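Local coordinates for protein single-stranded DNA specific exonuclease RecJ (Thermus thermophilus, PDB 2ZXR) that degrades single-stranded DNA exonucleolytically in the 5' to 3' direction, with the help of divalent metal ions such as magnesium or manganese, at residues G586-L591 with E648-Y653; H631-F636 with P643-E648; L544-A549 with G606-A611. One frame throughout, in Å; residues are numbered along the deposited sequence.

Contact 1 of 3, residues G586-L591 with E648-Y653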
loop_
_atom_site.group_PDB
_atom_site.type_symbol
_atom_site.label_atom_id
_atom_site.label_comp_id
_atom_site.label_asym_id
_atom_site.label_seq_id
_atom_site.Cartn_x
_atom_site.Cartn_y
_atom_site.Cartn_z
ATOM N N GLY A 586 21.693 -30.479 23.523
ATOM C CA GLY A 586 21.696 -29.787 22.247
ATOM C C GLY A 586 20.577 -30.303 21.331
ATOM O O GLY A 586 20.428 -29.844 20.188
ATOM N N LEU A 587 19.790 -31.267 21.816
ATOM C CA LEU A 587 18.690 -31.836 21.027
ATOM C C LEU A 587 17.419 -31.881 21.870
ATOM O O LEU A 587 17.444 -32.383 22.993
ATOM C CB LEU A 587 19.033 -33.259 20.581
ATOM C CG LEU A 587 17.953 -33.925 19.737
ATOM C CD1 LEU A 587 17.966 -33.269 18.343
ATOM C CD2 LEU A 587 18.193 -35.432 19.632
ATOM N N TRP A 588 16.311 -31.370 21.337
ATOM C CA TRP A 588 15.056 -31.357 22.101
ATOM C C TRP A 588 13.983 -32.124 21.369
ATOM O O TRP A 588 13.911 -32.088 20.137
ATOM C CB TRP A 588 14.555 -29.911 22.331
ATOM C CG TRP A 588 15.441 -28.989 23.169
ATOM C CD1 TRP A 588 16.571 -29.327 23.872
ATOM C CD2 TRP A 588 15.224 -27.590 23.418
ATOM N NE1 TRP A 588 17.069 -28.220 24.544
ATOM C CE2 TRP A 588 16.260 -27.145 24.278
ATOM C CE3 TRP A 588 14.256 -26.670 22.998
ATOM C CZ2 TRP A 588 16.351 -25.817 24.718
ATOM C CZ3 TRP A 588 14.350 -25.343 23.443
ATOM C CH2 TRP A 588 15.388 -24.938 24.290
ATOM N N LEU A 589 13.139 -32.816 22.121
ATOM C CA LEU A 589 12.064 -33.585 21.517
ATOM C C LEU A 589 10.731 -32.935 21.856
ATOM O O LEU A 589 9.677 -33.483 21.577
ATOM C CB LEU A 589 12.088 -35.014 22.050
ATOM C CG LEU A 589 13.351 -35.811 21.746
ATOM C CD1 LEU A 589 13.216 -37.224 22.320
ATOM C CD2 LEU A 589 13.564 -35.876 20.237
ATOM N N GLY A 590 10.797 -31.763 22.477
ATOM C CA GLY A 590 9.596 -31.069 22.865
ATOM C C GLY A 590 10.016 -29.689 23.296
ATOM O O GLY A 590 11.206 -29.344 23.229
ATOM N N LEU A 591 9.045 -28.908 23.756
ATOM C CA LEU A 591 9.292 -27.535 24.152
ATOM C C LEU A 591 9.406 -27.345 25.658
ATOM O O LEU A 591 8.563 -27.825 26.415
ATOM C CB LEU A 591 8.154 -26.637 23.622
ATOM C CG LEU A 591 7.799 -26.800 22.145
ATOM C CD1 LEU A 591 6.696 -25.820 21.759
ATOM C CD2 LEU A 591 9.034 -26.560 21.307
ATOM N N GLU A 648 11.545 -17.266 16.651
ATOM C CA GLU A 648 10.758 -16.110 17.045
ATOM C C GLU A 648 9.466 -16.563 17.692
ATOM O O GLU A 648 9.048 -16.041 18.743
ATOM C CB GLU A 648 10.445 -15.235 15.824
ATOM C CG GLU A 648 9.532 -14.082 16.154
ATOM C CD GLU A 648 9.195 -13.245 14.939
ATOM O OE1 GLU A 648 8.858 -13.821 13.875
ATOM O OE2 GLU A 648 9.263 -12.009 15.066
ATOM N N ALA A 649 8.837 -17.537 17.042
ATOM C CA ALA A 649 7.576 -18.085 17.500
ATOM C C ALA A 649 7.719 -18.735 18.871
ATOM O O ALA A 649 6.787 -18.713 19.689
ATOM C CB ALA A 649 7.070 -19.106 16.494
ATOM N N LEU A 650 8.882 -19.336 19.109
ATOM C CA LEU A 650 9.123 -20.000 20.381
ATOM C C LEU A 650 9.173 -18.952 21.484
ATOM O O LEU A 650 8.623 -19.163 22.560
ATOM C CB LEU A 650 10.420 -20.819 20.322
ATOM C CG LEU A 650 10.789 -21.577 21.607
ATOM C CD1 LEU A 650 9.589 -22.353 22.142
ATOM C CD2 LEU A 650 11.939 -22.516 21.317
ATOM N N LEU A 651 9.817 -17.816 21.220
ATOM C CA LEU A 651 9.859 -16.753 22.226
ATOM C C LEU A 651 8.431 -16.294 22.575
ATOM O O LEU A 651 8.097 -16.096 23.746
ATOM C CB LEU A 651 10.655 -15.557 21.720
ATOM C CG LEU A 651 12.127 -15.823 21.389
ATOM C CD1 LEU A 651 12.795 -14.471 21.077
ATOM C CD2 LEU A 651 12.834 -16.496 22.574
ATOM N N ALA A 652 7.577 -16.138 21.569
ATOM C CA ALA A 652 6.210 -15.700 21.849
ATOM C C ALA A 652 5.518 -16.805 22.639
ATOM O O ALA A 652 4.714 -16.537 23.540
ATOM C CB ALA A 652 5.442 -15.408 20.528
ATOM N N TYR A 653 5.848 -18.048 22.292
ATOM C CA TYR A 653 5.278 -19.215 22.959
ATOM C C TYR A 653 5.589 -19.208 24.463
ATOM O O TYR A 653 4.699 -19.480 25.271
ATOM C CB TYR A 653 5.810 -20.501 22.332
ATOM C CG TYR A 653 5.312 -21.769 23.005
ATOM C CD1 TYR A 653 4.021 -22.231 22.797
ATOM C CD2 TYR A 653 6.133 -22.493 23.874
ATOM C CE1 TYR A 653 3.552 -23.378 23.434
ATOM C CE2 TYR A 653 5.670 -23.651 24.516
ATOM C CZ TYR A 653 4.375 -24.079 24.288
ATOM O OH TYR A 653 3.895 -25.205 24.936
#
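Leu591 and Trp588 meet Leu650 and Tyr653 where the parallel sheet of the RecJ C-terminal domain is backed by helix 643-655, an alpha/beta packing of apolar side chains. Strand 587-588 lies between strands 601-603 and 558-560 in that sheet, and the chain then runs on through Gly590 to Leu591. From the helix, Leu650 and Tyr653, one turn apart, make two bumps with a notch between them, and the Leu591 side chain fills it. One branch reaches each wall: CD2 of Leu591 stands 4.3 Å from CD1 of Leu650, while CD1 goes to the tyrosine. The other methyl of Leu650, CD2, faces the rim of the indole near the ring plane, 4.3 Å from CZ3 of Trp588, so the forked end of Leu650 touches the leucine with one methyl and the six-membered ring with the other. The far end of that indole is fixed by its NE1, which bonds to the carbonyl of Pro582, and Tyr560 stacks edge-to-face with it. Leu634 of helix 624-639 also packs on Leu591 and Tyr653. Tyr653 has CG anti to the backbone N (chi1 178°), which carries its ring out toward the loop. There CD1 of Leu591 makes a CH-pi contact over one face of the Tyr653 ring, 3.9 Å from its centroid and 21° off the normal, offset toward the CE2 rim.

Contact 2 of 3, residues H631-F636 with P643-E648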
loop_
_atom_site.group_PDB
_atom_site.type_symbol
_atom_site.label_atom_id
_atom_site.label_comp_id
_atom_site.label_asym_id
_atom_site.label_seq_id
_atom_site.Cartn_x
_atom_site.Cartn_y
_atom_site.Cartn_z
ATOM N N HIS A 631 0.713 -20.983 18.041
ATOM C CA HIS A 631 0.761 -22.419 17.730
ATOM C C HIS A 631 0.865 -22.686 16.239
ATOM O O HIS A 631 1.719 -23.457 15.796
ATOM C CB HIS A 631 -0.470 -23.135 18.304
ATOM C CG HIS A 631 -0.436 -23.253 19.801
ATOM N ND1 HIS A 631 -1.452 -23.825 20.533
ATOM C CD2 HIS A 631 0.516 -22.895 20.698
ATOM C CE1 HIS A 631 -1.127 -23.820 21.817
ATOM N NE2 HIS A 631 0.062 -23.261 21.943
ATOM N N ARG A 632 0.001 -22.050 15.455
ATOM C CA ARG A 632 0.022 -22.226 14.007
ATOM C C ARG A 632 1.384 -21.766 13.452
ATOM O O ARG A 632 1.931 -22.370 12.514
ATOM C CB ARG A 632 -1.136 -21.424 13.392
ATOM C CG ARG A 632 -1.100 -21.217 11.891
ATOM C CD ARG A 632 -1.695 -19.827 11.568
ATOM N NE ARG A 632 -2.846 -19.594 12.416
ATOM C CZ ARG A 632 -3.340 -18.408 12.744
ATOM N NH1 ARG A 632 -2.801 -17.290 12.287
ATOM N NH2 ARG A 632 -4.350 -18.351 13.594
ATOM N N ARG A 633 1.926 -20.686 14.013
ATOM C CA ARG A 633 3.250 -20.205 13.587
ATOM C C ARG A 633 4.307 -21.266 13.889
ATOM O O ARG A 633 5.117 -21.600 13.030
ATOM C CB ARG A 633 3.664 -18.936 14.329
ATOM C CG ARG A 633 3.491 -17.661 13.553
ATOM C CD ARG A 633 4.260 -17.675 12.255
ATOM N NE ARG A 633 5.105 -16.496 12.186
ATOM C CZ ARG A 633 4.659 -15.248 12.145
ATOM N NH1 ARG A 633 3.362 -14.990 12.161
ATOM N NH2 ARG A 633 5.531 -14.263 12.083
ATOM N N LEU A 634 4.290 -21.785 15.116
ATOM C CA LEU A 634 5.266 -22.805 15.524
ATOM C C LEU A 634 5.247 -23.991 14.589
ATOM O O LEU A 634 6.285 -24.408 14.075
ATOM C CB LEU A 634 4.995 -23.294 16.957
ATOM C CG LEU A 634 5.578 -22.505 18.126
ATOM C CD1 LEU A 634 5.127 -23.130 19.450
ATOM C CD2 LEU A 634 7.100 -22.509 18.037
ATOM N N LEU A 635 4.053 -24.540 14.375
ATOM C CA LEU A 635 3.890 -25.680 13.482
ATOM C C LEU A 635 4.333 -25.357 12.081
ATOM O O LEU A 635 4.964 -26.188 11.433
ATOM C CB LEU A 635 2.427 -26.136 13.421
ATOM C CG LEU A 635 1.888 -27.067 14.504
ATOM C CD1 LEU A 635 2.705 -28.374 14.537
ATOM C CD2 LEU A 635 1.969 -26.368 15.821
ATOM N N PHE A 636 3.977 -24.164 11.592
ATOM C CA PHE A 636 4.353 -23.778 10.229
ATOM C C PHE A 636 5.864 -23.680 10.097
ATOM O O PHE A 636 6.432 -24.256 9.178
ATOM C CB PHE A 636 3.731 -22.427 9.823
ATOM C CG PHE A 636 4.231 -21.904 8.497
ATOM C CD1 PHE A 636 3.767 -22.443 7.291
ATOM C CD2 PHE A 636 5.226 -20.921 8.452
ATOM C CE1 PHE A 636 4.292 -22.018 6.062
ATOM C CE2 PHE A 636 5.759 -20.485 7.231
ATOM C CZ PHE A 636 5.291 -21.036 6.031
ATOM N N PRO A 643 14.439 -21.744 10.889
ATOM C CA PRO A 643 15.033 -21.376 12.173
ATOM C C PRO A 643 14.657 -20.025 12.758
ATOM O O PRO A 643 14.372 -19.931 13.945
ATOM C CB PRO A 643 16.543 -21.519 11.914
ATOM C CG PRO A 643 16.599 -22.614 10.880
ATOM C CD PRO A 643 15.483 -22.195 9.950
ATOM N N GLY A 644 14.660 -18.982 11.933
ATOM C CA GLY A 644 14.315 -17.658 12.429
ATOM C C GLY A 644 12.885 -17.514 12.930
ATOM O O GLY A 644 12.669 -17.013 14.034
ATOM N N LEU A 645 11.920 -17.956 12.114
ATOM C CA LEU A 645 10.482 -17.890 12.436
ATOM C C LEU A 645 10.112 -18.814 13.584
ATOM O O LEU A 645 9.286 -18.498 14.430
ATOM C CB LEU A 645 9.661 -18.264 11.193
ATOM C CG LEU A 645 9.689 -17.169 10.111
ATOM C CD1 LEU A 645 9.212 -17.669 8.747
ATOM C CD2 LEU A 645 8.838 -16.002 10.617
ATOM N N PHE A 646 10.737 -19.977 13.604
ATOM C CA PHE A 646 10.470 -20.952 14.655
ATOM C C PHE A 646 11.005 -20.390 15.963
ATOM O O PHE A 646 10.329 -20.441 16.993
ATOM C CB PHE A 646 11.180 -22.254 14.343
ATOM C CG PHE A 646 10.911 -23.316 15.335
ATOM C CD1 PHE A 646 9.681 -23.959 15.356
ATOM C CD2 PHE A 646 11.873 -23.661 16.275
ATOM C CE1 PHE A 646 9.420 -24.921 16.294
ATOM C CE2 PHE A 646 11.606 -24.631 17.214
ATOM C CZ PHE A 646 10.384 -25.258 17.223
ATOM N N SER A 647 12.231 -19.853 15.905
ATOM C CA SER A 647 12.855 -19.264 17.085
ATOM C C SER A 647 12.009 -18.096 17.578
ATOM O O SER A 647 11.782 -17.945 18.767
ATOM C CB SER A 647 14.268 -18.738 16.763
ATOM O OG SER A 647 15.194 -19.788 16.521
ATOM N N GLU A 648 11.545 -17.266 16.651
ATOM C CA GLU A 648 10.758 -16.110 17.045
ATOM C C GLU A 648 9.466 -16.563 17.692
ATOM O O GLU A 648 9.048 -16.041 18.743
ATOM C CB GLU A 648 10.445 -15.235 15.824
ATOM C CG GLU A 648 9.532 -14.082 16.154
ATOM C CD GLU A 648 9.195 -13.245 14.939
ATOM O OE1 GLU A 648 8.858 -13.821 13.875
ATOM O OE2 GLU A 648 9.263 -12.009 15.066
HETATM O O HOH W 1 7.435 -16.313 13.952
#
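Leu634 and Phe646 face each other across two helices whose short segments run roughly antiparallel, their directions 149° apart, with axes 8.5 Å apart at their closest. The phenyl ring is set edge-on to the opposite helix. Its CG is anti to the backbone N (chi1 -177°), and this brings the CD1-CE1 edge up to Leu634, whose carbonyl O lies in the ring plane, 3.7 Å from CD1 of Phe646. The CD2 methyl of Leu634 is raised to one side of the ring plane by the same CD1-CE1 rim, 3.8 Å from CE1 of Phe646. Beyond the ring, Ala541 and Pro543 of the edge strand 541-543 pack against Phe646, so the ring ties the helix pair to the sheet.

Arg633 crosses Leu645 and Glu648 at a slant. Bent at chi2 and chi3, its chain lays the guanidinium near the leucine, with NH2 of Arg633 4.0 Å from CD2 of Leu645. The guanidinium and the Glu648 carboxylate are turned 75° apart, and their ion pair is a long one, with NH2 of Arg633 3.8 Å from OE1 of Glu648. A water bridges the gap: it donates to OE1 of Glu648 and to the carbonyl O of Leu645, and takes a weak bond from NE of Arg633. Both charged groups have firmer partners far off in sequence: Asp432 in strand 426-433 for NH1 of Arg633, and the backbone N of Leu12 for OE2 of Glu648.

At the start of the second helix OG of Ser647 donates to the carbonyl O of Pro643, 2.7 Å away, from the opposite face of the carbonyl plane to Ser647 N. Helices 624-639 and 643-655, joined by a short connection, thus form an antiparallel helical hairpin in the RecJ C-terminal domain.

Contact 3 of 3, residues L544-A549 with G606-A611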
loop_
_atom_site.group_PDB
_atom_site.type_symbol
_atom_site.label_atom_id
_atom_site.label_comp_id
_atom_site.label_asym_id
_atom_site.label_seq_id
_atom_site.Cartn_x
_atom_site.Cartn_y
_atom_site.Cartn_z
ATOM N N LEU A 544 14.111 -29.947 13.411
ATOM C CA LEU A 544 14.645 -31.199 12.896
ATOM C C LEU A 544 13.458 -32.166 12.902
ATOM O O LEU A 544 12.702 -32.207 13.870
ATOM C CB LEU A 544 15.737 -31.728 13.821
ATOM C CG LEU A 544 16.446 -33.033 13.469
ATOM C CD1 LEU A 544 17.367 -32.828 12.277
ATOM C CD2 LEU A 544 17.272 -33.491 14.671
ATOM N N PRO A 545 13.271 -32.929 11.812
ATOM C CA PRO A 545 12.179 -33.900 11.694
ATOM C C PRO A 545 12.242 -34.913 12.848
ATOM O O PRO A 545 13.331 -35.314 13.258
ATOM C CB PRO A 545 12.443 -34.555 10.342
ATOM C CG PRO A 545 13.094 -33.437 9.556
ATOM C CD PRO A 545 14.057 -32.861 10.569
ATOM N N LEU A 546 11.083 -35.322 13.359
ATOM C CA LEU A 546 11.043 -36.270 14.473
ATOM C C LEU A 546 11.825 -37.564 14.212
ATOM O O LEU A 546 12.518 -38.072 15.104
ATOM C CB LEU A 546 9.608 -36.637 14.840
ATOM C CG LEU A 546 9.553 -37.620 16.024
ATOM C CD1 LEU A 546 10.136 -36.949 17.258
ATOM C CD2 LEU A 546 8.110 -38.055 16.313
ATOM N N LEU A 547 11.703 -38.107 13.003
ATOM C CA LEU A 547 12.420 -39.336 12.670
ATOM C C LEU A 547 13.915 -39.135 12.878
ATOM O O LEU A 547 14.572 -39.950 13.522
ATOM C CB LEU A 547 12.164 -39.741 11.215
ATOM C CG LEU A 547 10.709 -40.025 10.865
ATOM C CD1 LEU A 547 10.587 -40.257 9.364
ATOM C CD2 LEU A 547 10.216 -41.232 11.647
ATOM N N GLU A 548 14.459 -38.057 12.332
ATOM C CA GLU A 548 15.882 -37.809 12.504
ATOM C C GLU A 548 16.249 -37.639 13.967
ATOM O O GLU A 548 17.264 -38.155 14.411
ATOM C CB GLU A 548 16.323 -36.569 11.733
ATOM C CG GLU A 548 16.418 -36.775 10.245
ATOM C CD GLU A 548 16.911 -35.534 9.530
ATOM O OE1 GLU A 548 17.927 -34.951 9.979
ATOM O OE2 GLU A 548 16.286 -35.146 8.516
ATOM N N ALA A 549 15.429 -36.918 14.720
ATOM C CA ALA A 549 15.723 -36.687 16.125
ATOM C C ALA A 549 15.768 -37.984 16.938
ATOM O O ALA A 549 16.655 -38.165 17.780
ATOM C CB ALA A 549 14.691 -35.718 16.738
ATOM N N GLY A 606 7.484 -33.944 16.701
ATOM C CA GLY A 606 7.010 -35.265 16.396
ATOM C C GLY A 606 6.138 -35.343 15.162
ATOM O O GLY A 606 6.163 -34.472 14.279
ATOM N N ARG A 607 5.378 -36.431 15.120
ATOM C CA ARG A 607 4.462 -36.747 14.039
ATOM C C ARG A 607 3.239 -37.341 14.746
ATOM O O ARG A 607 2.099 -37.229 14.267
ATOM C CB ARG A 607 5.116 -37.772 13.096
ATOM C CG ARG A 607 4.352 -38.060 11.809
ATOM C CD ARG A 607 4.018 -36.778 11.059
ATOM N NE ARG A 607 2.870 -36.098 11.655
ATOM C CZ ARG A 607 2.349 -34.963 11.197
ATOM N NH1 ARG A 607 2.877 -34.367 10.132
ATOM N NH2 ARG A 607 1.290 -34.430 11.797
ATOM N N GLU A 608 3.501 -37.965 15.898
ATOM C CA GLU A 608 2.463 -38.568 16.745
ATOM C C GLU A 608 2.817 -38.219 18.195
ATOM O O GLU A 608 2.188 -38.705 19.140
ATOM C CB GLU A 608 2.418 -40.097 16.577
ATOM C CG GLU A 608 2.351 -40.581 15.128
ATOM C CD GLU A 608 3.691 -40.459 14.413
ATOM O OE1 GLU A 608 3.740 -40.684 13.180
ATOM O OE2 GLU A 608 4.697 -40.146 15.089
ATOM N N ALA A 609 3.838 -37.380 18.352
ATOM C CA ALA A 609 4.285 -36.957 19.663
ATOM C C ALA A 609 3.204 -36.078 20.270
ATOM O O ALA A 609 2.377 -35.499 19.559
ATOM C CB ALA A 609 5.601 -36.181 19.552
ATOM N N ARG A 610 3.210 -36.000 21.595
ATOM C CA ARG A 610 2.252 -35.178 22.296
ATOM C C ARG A 610 2.627 -33.712 22.101
ATOM O O ARG A 610 1.767 -32.848 22.106
ATOM C CB ARG A 610 2.242 -35.530 23.776
ATOM C CG ARG A 610 0.894 -36.060 24.260
ATOM C CD ARG A 610 -0.255 -35.029 24.098
ATOM N NE ARG A 610 -1.548 -35.595 24.501
ATOM C CZ ARG A 610 -2.241 -36.491 23.794
ATOM N NH1 ARG A 610 -1.784 -36.934 22.628
ATOM N NH2 ARG A 610 -3.386 -36.970 24.270
ATOM N N ALA A 611 3.918 -33.445 21.932
ATOM C CA ALA A 611 4.394 -32.084 21.717
ATOM C C ALA A 611 3.636 -31.506 20.525
ATOM O O ALA A 611 3.101 -30.402 20.588
ATOM C CB ALA A 611 5.898 -32.084 21.432
HETATM O O HOH W 2 8.360 -34.387 11.990
#
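Leu546 has CG anti to its own N (chi1 -179°) and CD1 swung round beside CA at the next bond, a shape that sends the whole isobutyl group straight at the backbone of Gly606. CB, CG and the CD1 methyl lie against the glycine, CD1 of Leu546 3.7 Å from CA of Gly606. The other branch is modelled too close to the glycine to be trusted in detail: CD2 of Leu546 is placed doubtfully, pointing toward the Gly606-Arg607 peptide. At the outer side, Glu608 has CG beside its backbone N and bends at chi2, which brings its carboxylate round toward the end of the Leu546 side chain. The leucine stands in the first turn of helix 546-554, with Pro545 as N-cap residue, just beyond edge strand 541-543; Gly606 lies just after strand 601-603, the neighbour of that edge in the parallel sheet. The contact therefore joins the chain leaving two adjacent strands of the RecJ C-terminal domain, one into a helix, the other into a loop. Gly606 holds backbone angles (phi 154°, psi -160°) that call for glycine. One water links the two backbones, accepting from N of Leu546 and donating to the carbonyl O of Gly606, 3.2 Å from each; the same carbonyl also takes a hydrogen bond from NH1 of Arg612.

How the contacts relate
All three contacts lie within the RecJ C-terminal domain, away from the metal site. Contacts 1 and 2 share Glu648 and helix 643-655; their centres are about 9 Å apart and Leu634 packs on both Ala649 and Tyr653. Contact 2 is nested inside the chain loop that contact 1 closes. Contact 3, about 13 Å from contact 1 between centres, alternates with it along the chain and touches it where Leu587 and Leu589 meet Leu544 and Ala549. It closes before contact 2 opens, and those two do not touch. The parallel sheet is thus tied into one unit with the helical hairpin and with helix 546-554.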